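Local coordinates for heat shock protein 16 (PDB 3W1Z) that probably acts as a small heat shock chaperone of fission yeast, binding unfolded proteins, and forms a 16-subunit oligomer, at residues Pro107-Ile115 and Thr127-Gln135; Glu34-His42 and Ser49-Val57. All blocks are in the same frame, centred on the assembly; numbering follows the deposited sequence.

Contact 1 (Pro107-Ile115 and Thr127-Gln135); sequences PAKIDADRI and TLPKVEKSQ
I115 and L128 form the close-packed end of this contact. The two side chains lie side by side and point the same way. I115 CD1 reaches L128 CD2 at 3.7 Å. I110 comes to the same leucine at a slant, with its CG2 3.8 Å from L128 CB. Its CG1 stands between the backbone N and the carbonyl carbon (chi1 57°), which leaves CG2 beside the backbone N and turned to L128. Two backbone hydrogen bonds join the two segments around I110 and K130. V131 N donates to K109 O at 3.0 Å, and D111 N donates to P129 O at 3.1 Å. They make a single beta bridge. R114 CB rests on P129 CG at 3.6 Å.

The exposed residues K109, R114 and Q135 make the looser solvent side. K109 bends at chi3 and chi4 and brings its CD to 3.5 Å from CB of buried S134, whose OG bonds to T136. R114 NH1 forms a salt bridge to the syn side of D111 OD2 at 3.2 Å. D111 OD2 lies 3° out of the guanidinium plane, while NH1 stands 30° out of the carboxylate plane. Q135 only approaches D111, its amide nearly perpendicular to the carboxylate. K130 sends its amine away, to E43 and the carbonyl of G44.

The contact ties the loop between strands 98-105 and 116-120 to the end of strand 123-129 and the residues just after it. Y66 of strand 62-67 packs on I110, I115 and L128. I140 of the second subunit touches I115, and helix 11-23 meets P107.

Contact 2 (Glu34-His42 and Ser49-Val57); sequences ELSPSIDVH and SVDVELPGV
I39 and V52 face each other in the beta hairpin of strands 39-43 and 47-53, part of the alpha-crystallin domain's beta sandwich. The short strand axes run antiparallel at 171°.

Backbone bonds set the register. D40 and D51 form a hydrogen-bonded pair, each N donating to the other's O at 2.9 Å. H42 and S49 form the next such pair. E53 N also donates to S38 O at 3.0 Å, nearly in line with the carbonyl.

Apolar contacts fill the face of I39, V41, V50 and V52. I39 CG2 lies 3.7 Å from V52 CG2, the two side chains side by side. V52 CG1, anti to the backbone N (chi1 -170°), meets P37 CB at 3.6 Å, and I73 of strand 70-77 packs on V52 from the other sheet. P37 CB also touches L54 CD2.

The face of D40, H42, S49 and D51 is polar. H42 CB sits 3.5 Å from S49 OG. The acids find their partners largely outside the hairpin: D51 OD1 bonds to T125, D51 OD2 makes a salt bridge to R81 of the third subunit, and R95 of that subunit binds D40 OD1 through its backbone N and E53 OE2 through its side chain. A strand of the same subunit pairs with D40, V41 and H42, so the sheet continues across the interface.

Two waters add to the polar contacts. One donates to D51 OD2. The other accepts from S38 N at 2.7 Å and donates to E53 O, bridging the two residues.

Contact 2 is buried near the middle of the chain, while contact 1 is partly exposed and lies farther out. Their centres are 21 Å apart and they do not touch. They still share a sheet, because strand 47-53 of contact 2 is the neighbour of strand 123-129 of contact 1. Contact 2 joins two strands by regular antiparallel pairing. Contact 1 fastens a loop to a strand end with one bridge and a small apolar patch. Charge is used differently too. In contact 1 the R114-D111 salt bridge lies within 107-115, and K130 reaches out to E43, in strand 39-43 of contact 2. In contact 2, D51 and E53 form salt bridges to R81 and R95 of the third subunit.

Contact 1 (Pro107-Ile115 and Thr127-Gln135)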
ATOM      1  N   PRO B 107     -25.678 -12.327  -1.417  1.00 61.64           N
ATOM      2  CA  PRO B 107     -25.784 -11.980   0.001  1.00 59.05           C
ATOM      3  C   PRO B 107     -27.227 -11.763   0.433  1.00 64.61           C
ATOM      4  O   PRO B 107     -27.545 -10.724   1.012  1.00 67.84           O
ATOM      5  CB  PRO B 107     -25.014 -10.654   0.091  1.00 62.17           C
ATOM      6  CG  PRO B 107     -24.753 -10.216  -1.356  1.00 59.53           C
ATOM      7  CD  PRO B 107     -25.533 -11.125  -2.249  1.00 56.98           C
ATOM      8  N   ALA B 108     -28.087 -12.737   0.158  1.00 60.01           N
ATOM      9  CA  ALA B 108     -29.482 -12.662   0.568  1.00 59.23           C
ATOM     10  C   ALA B 108     -30.101 -14.050   0.625  1.00 61.92           C
ATOM     11  O   ALA B 108     -29.609 -14.986  -0.005  1.00 67.75           O
ATOM     12  CB  ALA B 108     -30.267 -11.771  -0.382  1.00 48.37           C
ATOM     13  N   LYS B 109     -31.185 -14.176   1.381  1.00 58.41           N
ATOM     14  CA  LYS B 109     -31.917 -15.431   1.450  1.00 64.68           C
ATOM     15  C   LYS B 109     -32.965 -15.472   0.350  1.00 62.52           C
ATOM     16  O   LYS B 109     -33.850 -14.620   0.287  1.00 58.65           O
ATOM     17  CB  LYS B 109     -32.567 -15.600   2.821  1.00 66.74           C
ATOM     18  CG  LYS B 109     -31.592 -16.015   3.910  1.00 74.62           C
ATOM     19  CD  LYS B 109     -32.136 -15.696   5.290  1.00 73.18           C
ATOM     20  CE  LYS B 109     -32.090 -14.206   5.568  1.00 79.07           C
ATOM     21  NZ  LYS B 109     -30.689 -13.706   5.626  1.00 82.29           N
ATOM     22  N   ILE B 110     -32.852 -16.465  -0.524  1.00 62.15           N
ATOM     23  CA  ILE B 110     -33.747 -16.578  -1.663  1.00 62.59           C
ATOM     24  C   ILE B 110     -34.442 -17.931  -1.693  1.00 58.34           C
ATOM     25  O   ILE B 110     -33.997 -18.881  -1.049  1.00 55.65           O
ATOM     26  CB  ILE B 110     -32.990 -16.356  -2.993  1.00 59.31           C
ATOM     27  CG1 ILE B 110     -31.838 -17.353  -3.133  1.00 64.15           C
ATOM     28  CG2 ILE B 110     -32.465 -14.932  -3.078  1.00 61.83           C
ATOM     29  CD1 ILE B 110     -32.152 -18.536  -4.021  1.00 62.88           C
ATOM     30  N   ASP B 111     -35.531 -18.018  -2.448  1.00 67.30           N
ATOM     31  CA  ASP B 111     -36.191 -19.294  -2.659  1.00 67.43           C
ATOM     32  C   ASP B 111     -35.595 -19.898  -3.922  1.00 69.29           C
ATOM     33  O   ASP B 111     -35.810 -19.396  -5.025  1.00 67.59           O
ATOM     34  CB  ASP B 111     -37.700 -19.104  -2.819  1.00 64.78           C
ATOM     35  CG  ASP B 111     -38.473 -20.402  -2.670  1.00 73.71           C
ATOM     36  OD1 ASP B 111     -37.902 -21.480  -2.939  1.00 70.63           O
ATOM     37  OD2 ASP B 111     -39.657 -20.344  -2.283  1.00 80.94           O
ATOM     38  N   ALA B 112     -34.842 -20.980  -3.748  1.00 68.12           N
ATOM     39  CA  ALA B 112     -34.077 -21.574  -4.837  1.00 60.59           C
ATOM     40  C   ALA B 112     -34.968 -22.109  -5.949  1.00 70.52           C
ATOM     41  O   ALA B 112     -34.657 -21.964  -7.130  1.00 72.19           O
ATOM     42  CB  ALA B 112     -33.171 -22.676  -4.305  1.00 56.80           C
ATOM     43  N   ASP B 113     -36.081 -22.724  -5.567  1.00 73.41           N
ATOM     44  CA  ASP B 113     -36.969 -23.354  -6.535  1.00 72.93           C
ATOM     45  C   ASP B 113     -37.793 -22.337  -7.325  1.00 76.79           C
ATOM     46  O   ASP B 113     -38.436 -22.687  -8.315  1.00 86.25           O
ATOM     47  CB  ASP B 113     -37.874 -24.374  -5.844  1.00 72.42           C
ATOM     48  CG  ASP B 113     -37.088 -25.495  -5.187  1.00 78.12           C
ATOM     49  OD1 ASP B 113     -36.932 -26.562  -5.816  1.00 84.95           O
ATOM     50  OD2 ASP B 113     -36.618 -25.304  -4.045  1.00 82.55           O
ATOM     51  N   ARG B 114     -37.782 -21.084  -6.882  1.00 61.84           N
ATOM     52  CA  ARG B 114     -38.443 -20.011  -7.621  1.00 71.45           C
ATOM     53  C   ARG B 114     -37.494 -19.210  -8.517  1.00 66.60           C
ATOM     54  O   ARG B 114     -37.902 -18.232  -9.141  1.00 62.80           O
ATOM     55  CB  ARG B 114     -39.223 -19.081  -6.685  1.00 79.16           C
ATOM     56  CG  ARG B 114     -40.652 -19.533  -6.411  1.00 78.22           C
ATOM     57  CD  ARG B 114     -40.702 -20.591  -5.323  1.00 82.06           C
ATOM     58  NE  ARG B 114     -41.486 -21.759  -5.713  1.00 85.98           N
ATOM     59  CZ  ARG B 114     -41.753 -22.779  -4.905  1.00 90.98           C
ATOM     60  NH1 ARG B 114     -41.304 -22.773  -3.657  1.00 84.55           N
ATOM     61  NH2 ARG B 114     -42.472 -23.804  -5.342  1.00 88.51           N
ATOM     62  N   ILE B 115     -36.229 -19.617  -8.567  1.00 65.93           N
ATOM     63  CA  ILE B 115     -35.261 -18.977  -9.453  1.00 66.90           C
ATOM     64  C   ILE B 115     -35.603 -19.251 -10.913  1.00 65.24           C
ATOM     65  O   ILE B 115     -35.783 -20.405 -11.313  1.00 67.92           O
ATOM     66  CB  ILE B 115     -33.822 -19.467  -9.186  1.00 63.95           C
ATOM     67  CG1 ILE B 115     -33.377 -19.104  -7.771  1.00 56.70           C
ATOM     68  CG2 ILE B 115     -32.856 -18.872 -10.195  1.00 55.80           C
ATOM     69  CD1 ILE B 115     -31.993 -19.614  -7.436  1.00 55.41           C
ATOM     70  N   THR B 127     -33.379 -14.112 -12.087  1.00 58.40           N
ATOM     71  CA  THR B 127     -34.188 -13.482 -11.052  1.00 58.35           C
ATOM     72  C   THR B 127     -34.322 -14.375  -9.824  1.00 55.53           C
ATOM     73  O   THR B 127     -34.907 -15.457  -9.891  1.00 56.44           O
ATOM     74  CB  THR B 127     -35.589 -13.119 -11.575  1.00 59.90           C
ATOM     75  OG1 THR B 127     -35.991 -14.078 -12.562  1.00 66.29           O
ATOM     76  CG2 THR B 127     -35.577 -11.736 -12.206  1.00 47.00           C
ATOM     77  N   LEU B 128     -33.778 -13.913  -8.703  1.00 56.84           N
ATOM     78  CA  LEU B 128     -33.844 -14.666  -7.458  1.00 66.49           C
ATOM     79  C   LEU B 128     -34.728 -13.940  -6.447  1.00 66.33           C
ATOM     80  O   LEU B 128     -34.363 -12.878  -5.946  1.00 60.83           O
ATOM     81  CB  LEU B 128     -32.442 -14.884  -6.876  1.00 61.83           C
ATOM     82  CG  LEU B 128     -31.366 -15.493  -7.783  1.00 53.43           C
ATOM     83  CD1 LEU B 128     -30.617 -14.417  -8.560  1.00 58.23           C
ATOM     84  CD2 LEU B 128     -30.396 -16.341  -6.974  1.00 49.95           C
ATOM     85  N   PRO B 129     -35.908 -14.506  -6.158  1.00 66.85           N
ATOM     86  CA  PRO B 129     -36.832 -13.885  -5.205  1.00 73.43           C
ATOM     87  C   PRO B 129     -36.312 -14.003  -3.778  1.00 71.20           C
ATOM     88  O   PRO B 129     -35.908 -15.092  -3.379  1.00 66.23           O
ATOM     89  CB  PRO B 129     -38.120 -14.706  -5.367  1.00 72.12           C
ATOM     90  CG  PRO B 129     -37.818 -15.773  -6.404  1.00 70.62           C
ATOM     91  CD  PRO B 129     -36.339 -15.859  -6.535  1.00 61.66           C
ATOM     92  N   LYS B 130     -36.344 -12.916  -3.017  1.00 67.46           N
ATOM     93  CA  LYS B 130     -35.894 -12.963  -1.631  1.00 65.29           C
ATOM     94  C   LYS B 130     -37.051 -13.229  -0.681  1.00 70.22           C
ATOM     95  O   LYS B 130     -38.136 -12.667  -0.830  1.00 75.82           O
ATOM     96  CB  LYS B 130     -35.198 -11.662  -1.224  1.00 65.84           C
ATOM     97  CG  LYS B 130     -33.909 -11.367  -1.966  1.00 66.08           C
ATOM     98  CD  LYS B 130     -33.315 -10.050  -1.497  1.00 63.43           C
ATOM     99  CE  LYS B 130     -34.348  -8.938  -1.561  1.00 67.99           C
ATOM    100  NZ  LYS B 130     -33.781  -7.616  -1.183  1.00 68.85           N
ATOM    101  N   VAL B 131     -36.809 -14.097   0.294  1.00 73.21           N
ATOM    102  CA  VAL B 131     -37.762 -14.322   1.369  1.00 70.28           C
ATOM    103  C   VAL B 131     -37.153 -13.833   2.682  1.00 75.86           C
ATOM    104  O   VAL B 131     -35.967 -14.038   2.937  1.00 68.85           O
ATOM    105  CB  VAL B 131     -38.177 -15.809   1.465  1.00 70.11           C
ATOM    106  CG1 VAL B 131     -38.884 -16.240   0.190  1.00 73.86           C
ATOM    107  CG2 VAL B 131     -36.967 -16.694   1.725  1.00 71.11           C
ATOM    108  N   GLU B 132     -37.957 -13.156   3.495  1.00 86.92           N
ATOM    109  CA  GLU B 132     -37.476 -12.633   4.770  1.00 85.08           C
ATOM    110  C   GLU B 132     -37.024 -13.749   5.702  1.00 84.09           C
ATOM    111  O   GLU B 132     -35.873 -13.775   6.143  1.00 82.93           O
ATOM    112  CB  GLU B 132     -38.546 -11.775   5.448  1.00 91.40           C
ATOM    113  CG  GLU B 132     -38.369 -11.620   6.951  1.00 91.77           C
ATOM    114  CD  GLU B 132     -39.276 -12.546   7.739  1.00 88.45           C
ATOM    115  OE1 GLU B 132     -40.434 -12.745   7.311  1.00 86.68           O
ATOM    116  OE2 GLU B 132     -38.828 -13.085   8.773  1.00 83.00           O
ATOM    117  N   LYS B 133     -37.936 -14.672   5.990  1.00 79.92           N
ATOM    118  CA  LYS B 133     -37.630 -15.779   6.880  1.00 81.66           C
ATOM    119  C   LYS B 133     -37.042 -16.924   6.086  1.00 77.04           C
ATOM    120  O   LYS B 133     -37.665 -17.410   5.134  1.00 84.80           O
ATOM    121  CB  LYS B 133     -38.879 -16.255   7.616  1.00 80.01           C
ATOM    122  CG  LYS B 133     -38.611 -17.404   8.575  1.00 84.52           C
ATOM    123  CD  LYS B 133     -37.509 -17.029   9.554  1.00 85.71           C
ATOM    124  CE  LYS B 133     -36.617 -18.213   9.876  1.00 79.08           C
ATOM    125  NZ  LYS B 133     -35.422 -17.773  10.639  1.00 74.68           N
ATOM    126  N   SER B 134     -35.840 -17.342   6.467  1.00 73.71           N
ATOM    127  CA  SER B 134     -35.195 -18.463   5.805  1.00 77.04           C
ATOM    128  C   SER B 134     -35.963 -19.756   6.044  1.00 86.48           C
ATOM    129  O   SER B 134     -36.320 -20.083   7.172  1.00 84.41           O
ATOM    130  CB  SER B 134     -33.775 -18.629   6.311  1.00 77.85           C
ATOM    131  OG  SER B 134     -33.184 -19.766   5.723  1.00 74.92           O
ATOM    132  N   GLN B 135     -36.220 -20.484   4.968  1.00 78.53           N
ATOM    133  CA  GLN B 135     -36.944 -21.737   5.053  1.00 84.43           C
ATOM    134  C   GLN B 135     -35.964 -22.897   5.176  1.00 86.29           C
ATOM    135  O   GLN B 135     -36.367 -24.049   5.355  1.00 83.97           O
ATOM    136  CB  GLN B 135     -37.844 -21.880   3.823  1.00 88.01           C
ATOM    137  CG  GLN B 135     -38.753 -20.666   3.642  1.00 88.53           C
ATOM    138  CD  GLN B 135     -39.160 -20.420   2.203  1.00 89.54           C
ATOM    139  OE1 GLN B 135     -38.944 -21.257   1.328  1.00 90.79           O
ATOM    140  NE2 GLN B 135     -39.753 -19.260   1.952  1.00 86.00           N
TER

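Contact 2 (Glu34-His42 and Ser49-Val57)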
ATOM      1  N   GLU B  34     -10.299 -18.758 -18.359  1.00 79.02           N
ATOM      2  CA  GLU B  34     -11.572 -18.555 -19.045  1.00 70.01           C
ATOM      3  C   GLU B  34     -11.966 -17.086 -19.167  1.00 57.83           C
ATOM      4  O   GLU B  34     -11.237 -16.193 -18.734  1.00 66.94           O
ATOM      5  CB  GLU B  34     -12.693 -19.331 -18.352  1.00 61.55           C
ATOM      6  CG  GLU B  34     -12.671 -20.825 -18.608  1.00 63.13           C
ATOM      7  CD  GLU B  34     -13.877 -21.520 -18.018  1.00 59.60           C
ATOM      8  OE1 GLU B  34     -14.663 -20.844 -17.322  1.00 64.63           O
ATOM      9  OE2 GLU B  34     -14.044 -22.735 -18.248  1.00 57.33           O
ATOM     10  N   LEU B  35     -13.133 -16.857 -19.759  1.00 38.46           N
ATOM     11  CA  LEU B  35     -13.655 -15.516 -19.982  1.00 34.61           C
ATOM     12  C   LEU B  35     -14.680 -15.180 -18.905  1.00 38.26           C
ATOM     13  O   LEU B  35     -15.469 -16.035 -18.505  1.00 43.93           O
ATOM     14  CB  LEU B  35     -14.314 -15.424 -21.364  1.00 34.96           C
ATOM     15  CG  LEU B  35     -13.469 -15.336 -22.643  1.00 43.21           C
ATOM     16  CD1 LEU B  35     -12.514 -16.512 -22.807  1.00 41.16           C
ATOM     17  CD2 LEU B  35     -14.382 -15.233 -23.857  1.00 29.69           C
ATOM     18  N   SER B  36     -14.666 -13.938 -18.429  1.00 38.08           N
ATOM     19  CA  SER B  36     -15.622 -13.511 -17.415  1.00 30.95           C
ATOM     20  C   SER B  36     -16.579 -12.454 -17.960  1.00 27.52           C
ATOM     21  O   SER B  36     -16.190 -11.306 -18.166  1.00 31.75           O
ATOM     22  CB  SER B  36     -14.893 -12.979 -16.180  1.00 23.91           C
ATOM     23  OG  SER B  36     -15.810 -12.612 -15.164  1.00 34.04           O
ATOM     24  N   PRO B  37     -17.842 -12.844 -18.189  1.00 30.00           N
ATOM     25  CA  PRO B  37     -18.878 -11.952 -18.723  1.00 24.39           C
ATOM     26  C   PRO B  37     -19.201 -10.780 -17.796  1.00 28.60           C
ATOM     27  O   PRO B  37     -19.163 -10.926 -16.575  1.00 32.79           O
ATOM     28  CB  PRO B  37     -20.096 -12.875 -18.865  1.00 30.78           C
ATOM     29  CG  PRO B  37     -19.812 -14.044 -17.978  1.00 32.35           C
ATOM     30  CD  PRO B  37     -18.333 -14.223 -18.025  1.00 33.85           C
ATOM     31  N   SER B  38     -19.511  -9.627 -18.385  1.00 26.39           N
ATOM     32  CA  SER B  38     -19.857  -8.433 -17.619  1.00 29.50           C
ATOM     33  C   SER B  38     -21.261  -8.542 -17.039  1.00 22.56           C
ATOM     34  O   SER B  38     -22.195  -8.955 -17.726  1.00 29.30           O
ATOM     35  CB  SER B  38     -19.753  -7.183 -18.495  1.00 21.69           C
ATOM     36  OG  SER B  38     -18.408  -6.926 -18.857  1.00 29.22           O
ATOM     37  N   ILE B  39     -21.409  -8.170 -15.771  1.00 26.88           N
ATOM     38  CA  ILE B  39     -22.699  -8.291 -15.100  1.00 27.93           C
ATOM     39  C   ILE B  39     -23.141  -7.033 -14.355  1.00 35.82           C
ATOM     40  O   ILE B  39     -22.321  -6.239 -13.892  1.00 31.69           O
ATOM     41  CB  ILE B  39     -22.727  -9.478 -14.106  1.00 26.84           C
ATOM     42  CG1 ILE B  39     -21.803  -9.208 -12.917  1.00 26.50           C
ATOM     43  CG2 ILE B  39     -22.358 -10.782 -14.802  1.00 25.26           C
ATOM     44  CD1 ILE B  39     -21.898 -10.250 -11.828  1.00 25.19           C
ATOM     45  N   ASP B  40     -24.456  -6.869 -14.253  1.00 37.01           N
ATOM     46  CA  ASP B  40     -25.056  -5.853 -13.400  1.00 38.67           C
ATOM     47  C   ASP B  40     -25.919  -6.554 -12.361  1.00 37.53           C
ATOM     48  O   ASP B  40     -26.741  -7.400 -12.702  1.00 35.55           O
ATOM     49  CB  ASP B  40     -25.922  -4.897 -14.222  1.00 39.40           C
ATOM     50  CG  ASP B  40     -25.121  -3.780 -14.859  1.00 41.84           C
ATOM     51  OD1 ASP B  40     -23.875  -3.847 -14.828  1.00 36.28           O
ATOM     52  OD2 ASP B  40     -25.741  -2.840 -15.400  1.00 42.35           O
ATOM     53  N   VAL B  41     -25.726  -6.215 -11.092  1.00 43.44           N
ATOM     54  CA  VAL B  41     -26.542  -6.795 -10.033  1.00 38.05           C
ATOM     55  C   VAL B  41     -27.435  -5.733  -9.406  1.00 43.90           C
ATOM     56  O   VAL B  41     -26.956  -4.691  -8.959  1.00 51.91           O
ATOM     57  CB  VAL B  41     -25.683  -7.452  -8.938  1.00 33.85           C
ATOM     58  CG1 VAL B  41     -26.573  -8.139  -7.913  1.00 40.84           C
ATOM     59  CG2 VAL B  41     -24.713  -8.447  -9.551  1.00 31.50           C
ATOM     60  N   HIS B  42     -28.737  -6.000  -9.386  1.00 50.24           N
ATOM     61  CA  HIS B  42     -29.692  -5.081  -8.781  1.00 63.40           C
ATOM     62  C   HIS B  42     -30.468  -5.773  -7.673  1.00 63.09           C
ATOM     63  O   HIS B  42     -30.823  -6.943  -7.794  1.00 55.54           O
ATOM     64  CB  HIS B  42     -30.661  -4.540  -9.831  1.00 61.31           C
ATOM     65  CG  HIS B  42     -30.005  -3.679 -10.872  1.00 67.31           C
ATOM     66  ND1 HIS B  42     -29.204  -4.195 -11.857  1.00 63.17           N
ATOM     67  CD2 HIS B  42     -30.040  -2.339 -11.059  1.00 68.15           C
ATOM     68  CE1 HIS B  42     -28.764  -3.202 -12.623  1.00 66.74           C
ATOM     69  NE2 HIS B  42     -29.257  -2.075 -12.161  1.00 71.17           N
ATOM     70  N   SER B  49     -31.966  -9.200  -9.199  1.00 58.80           N
ATOM     71  CA  SER B  49     -31.789  -9.509 -10.612  1.00 49.29           C
ATOM     72  C   SER B  49     -30.331  -9.397 -11.043  1.00 43.21           C
ATOM     73  O   SER B  49     -29.626  -8.461 -10.660  1.00 36.11           O
ATOM     74  CB  SER B  49     -32.659  -8.586 -11.468  1.00 58.91           C
ATOM     75  OG  SER B  49     -32.342  -7.225 -11.232  1.00 61.61           O
ATOM     76  N   VAL B  50     -29.888 -10.364 -11.840  1.00 42.87           N
ATOM     77  CA  VAL B  50     -28.538 -10.357 -12.387  1.00 39.43           C
ATOM     78  C   VAL B  50     -28.584 -10.329 -13.910  1.00 35.30           C
ATOM     79  O   VAL B  50     -29.164 -11.213 -14.540  1.00 39.28           O
ATOM     80  CB  VAL B  50     -27.733 -11.588 -11.932  1.00 39.69           C
ATOM     81  CG1 VAL B  50     -26.341 -11.566 -12.543  1.00 34.30           C
ATOM     82  CG2 VAL B  50     -27.653 -11.638 -10.414  1.00 44.59           C
ATOM     83  N   ASP B  51     -27.974  -9.303 -14.495  1.00 40.53           N
ATOM     84  CA  ASP B  51     -27.931  -9.154 -15.944  1.00 36.54           C
ATOM     85  C   ASP B  51     -26.535  -9.453 -16.476  1.00 28.97           C
ATOM     86  O   ASP B  51     -25.582  -8.738 -16.178  1.00 30.11           O
ATOM     87  CB  ASP B  51     -28.363  -7.744 -16.346  1.00 39.99           C
ATOM     88  CG  ASP B  51     -29.818  -7.469 -16.024  1.00 47.43           C
ATOM     89  OD1 ASP B  51     -30.682  -8.270 -16.440  1.00 43.09           O
ATOM     90  OD2 ASP B  51     -30.096  -6.457 -15.348  1.00 53.16           O
ATOM     91  N   VAL B  52     -26.433 -10.516 -17.267  1.00 30.68           N
ATOM     92  CA  VAL B  52     -25.158 -10.997 -17.780  1.00 31.95           C
ATOM     93  C   VAL B  52     -25.096 -10.824 -19.295  1.00 34.73           C
ATOM     94  O   VAL B  52     -26.019 -11.214 -20.006  1.00 29.33           O
ATOM     95  CB  VAL B  52     -24.969 -12.489 -17.447  1.00 24.99           C
ATOM     96  CG1 VAL B  52     -23.551 -12.935 -17.762  1.00 16.65           C
ATOM     97  CG2 VAL B  52     -25.303 -12.750 -15.987  1.00 33.15           C
ATOM     98  N   GLU B  53     -24.003 -10.253 -19.789  1.00 33.93           N
ATOM     99  CA  GLU B  53     -23.871 -10.000 -21.220  1.00 26.66           C
ATOM    100  C   GLU B  53     -23.239 -11.183 -21.945  1.00 25.16           C
ATOM    101  O   GLU B  53     -22.081 -11.527 -21.706  1.00 24.74           O
ATOM    102  CB  GLU B  53     -23.058  -8.730 -21.472  1.00 14.66           C
ATOM    103  CG  GLU B  53     -23.751  -7.455 -21.024  1.00 25.43           C
ATOM    104  CD  GLU B  53     -22.940  -6.211 -21.330  1.00 31.03           C
ATOM    105  OE1 GLU B  53     -21.732  -6.341 -21.617  1.00 29.02           O
ATOM    106  OE2 GLU B  53     -23.515  -5.102 -21.288  1.00 29.53           O
ATOM    107  N   LEU B  54     -24.012 -11.801 -22.833  1.00 24.70           N
ATOM    108  CA  LEU B  54     -23.541 -12.955 -23.591  1.00 26.46           C
ATOM    109  C   LEU B  54     -23.856 -12.831 -25.083  1.00 24.80           C
ATOM    110  O   LEU B  54     -24.643 -13.613 -25.617  1.00 23.50           O
ATOM    111  CB  LEU B  54     -24.171 -14.237 -23.039  1.00 24.42           C
ATOM    112  CG  LEU B  54     -23.875 -14.594 -21.581  1.00 26.40           C
ATOM    113  CD1 LEU B  54     -24.680 -15.812 -21.150  1.00 31.17           C
ATOM    114  CD2 LEU B  54     -22.387 -14.835 -21.385  1.00 22.60           C
ATOM    115  N   PRO B  55     -23.245 -11.845 -25.764  1.00 28.70           N
ATOM    116  CA  PRO B  55     -23.492 -11.690 -27.202  1.00 27.49           C
ATOM    117  C   PRO B  55     -22.858 -12.816 -28.016  1.00 21.12           C
ATOM    118  O   PRO B  55     -21.724 -13.208 -27.745  1.00 25.80           O
ATOM    119  CB  PRO B  55     -22.823 -10.353 -27.527  1.00 27.27           C
ATOM    120  CG  PRO B  55     -21.736 -10.231 -26.522  1.00 20.01           C
ATOM    121  CD  PRO B  55     -22.264 -10.864 -25.265  1.00 16.79           C
ATOM    122  N   GLY B  56     -23.590 -13.329 -28.998  1.00 25.45           N
ATOM    123  CA  GLY B  56     -23.076 -14.375 -29.863  1.00 22.53           C
ATOM    124  C   GLY B  56     -23.122 -15.754 -29.231  1.00 26.47           C
ATOM    125  O   GLY B  56     -22.523 -16.701 -29.743  1.00 26.81           O
ATOM    126  N   VAL B  57     -23.834 -15.868 -28.116  1.00 29.21           N
ATOM    127  CA  VAL B  57     -23.979 -17.146 -27.428  1.00 28.24           C
ATOM    128  C   VAL B  57     -25.379 -17.712 -27.633  1.00 26.78           C
ATOM    129  O   VAL B  57     -26.376 -17.042 -27.362  1.00 26.28           O
ATOM    130  CB  VAL B  57     -23.710 -17.011 -25.917  1.00 35.82           C
ATOM    131  CG1 VAL B  57     -23.873 -18.357 -25.226  1.00 27.00           C
ATOM    132  CG2 VAL B  57     -22.319 -16.449 -25.674  1.00 29.88           C
TER
HETATM  133  O   HOH W   1     -19.521  -9.794 -21.050  1.00 38.24           O
HETATM  134  O   HOH W   2     -28.781  -4.064 -16.508  1.00 47.74           O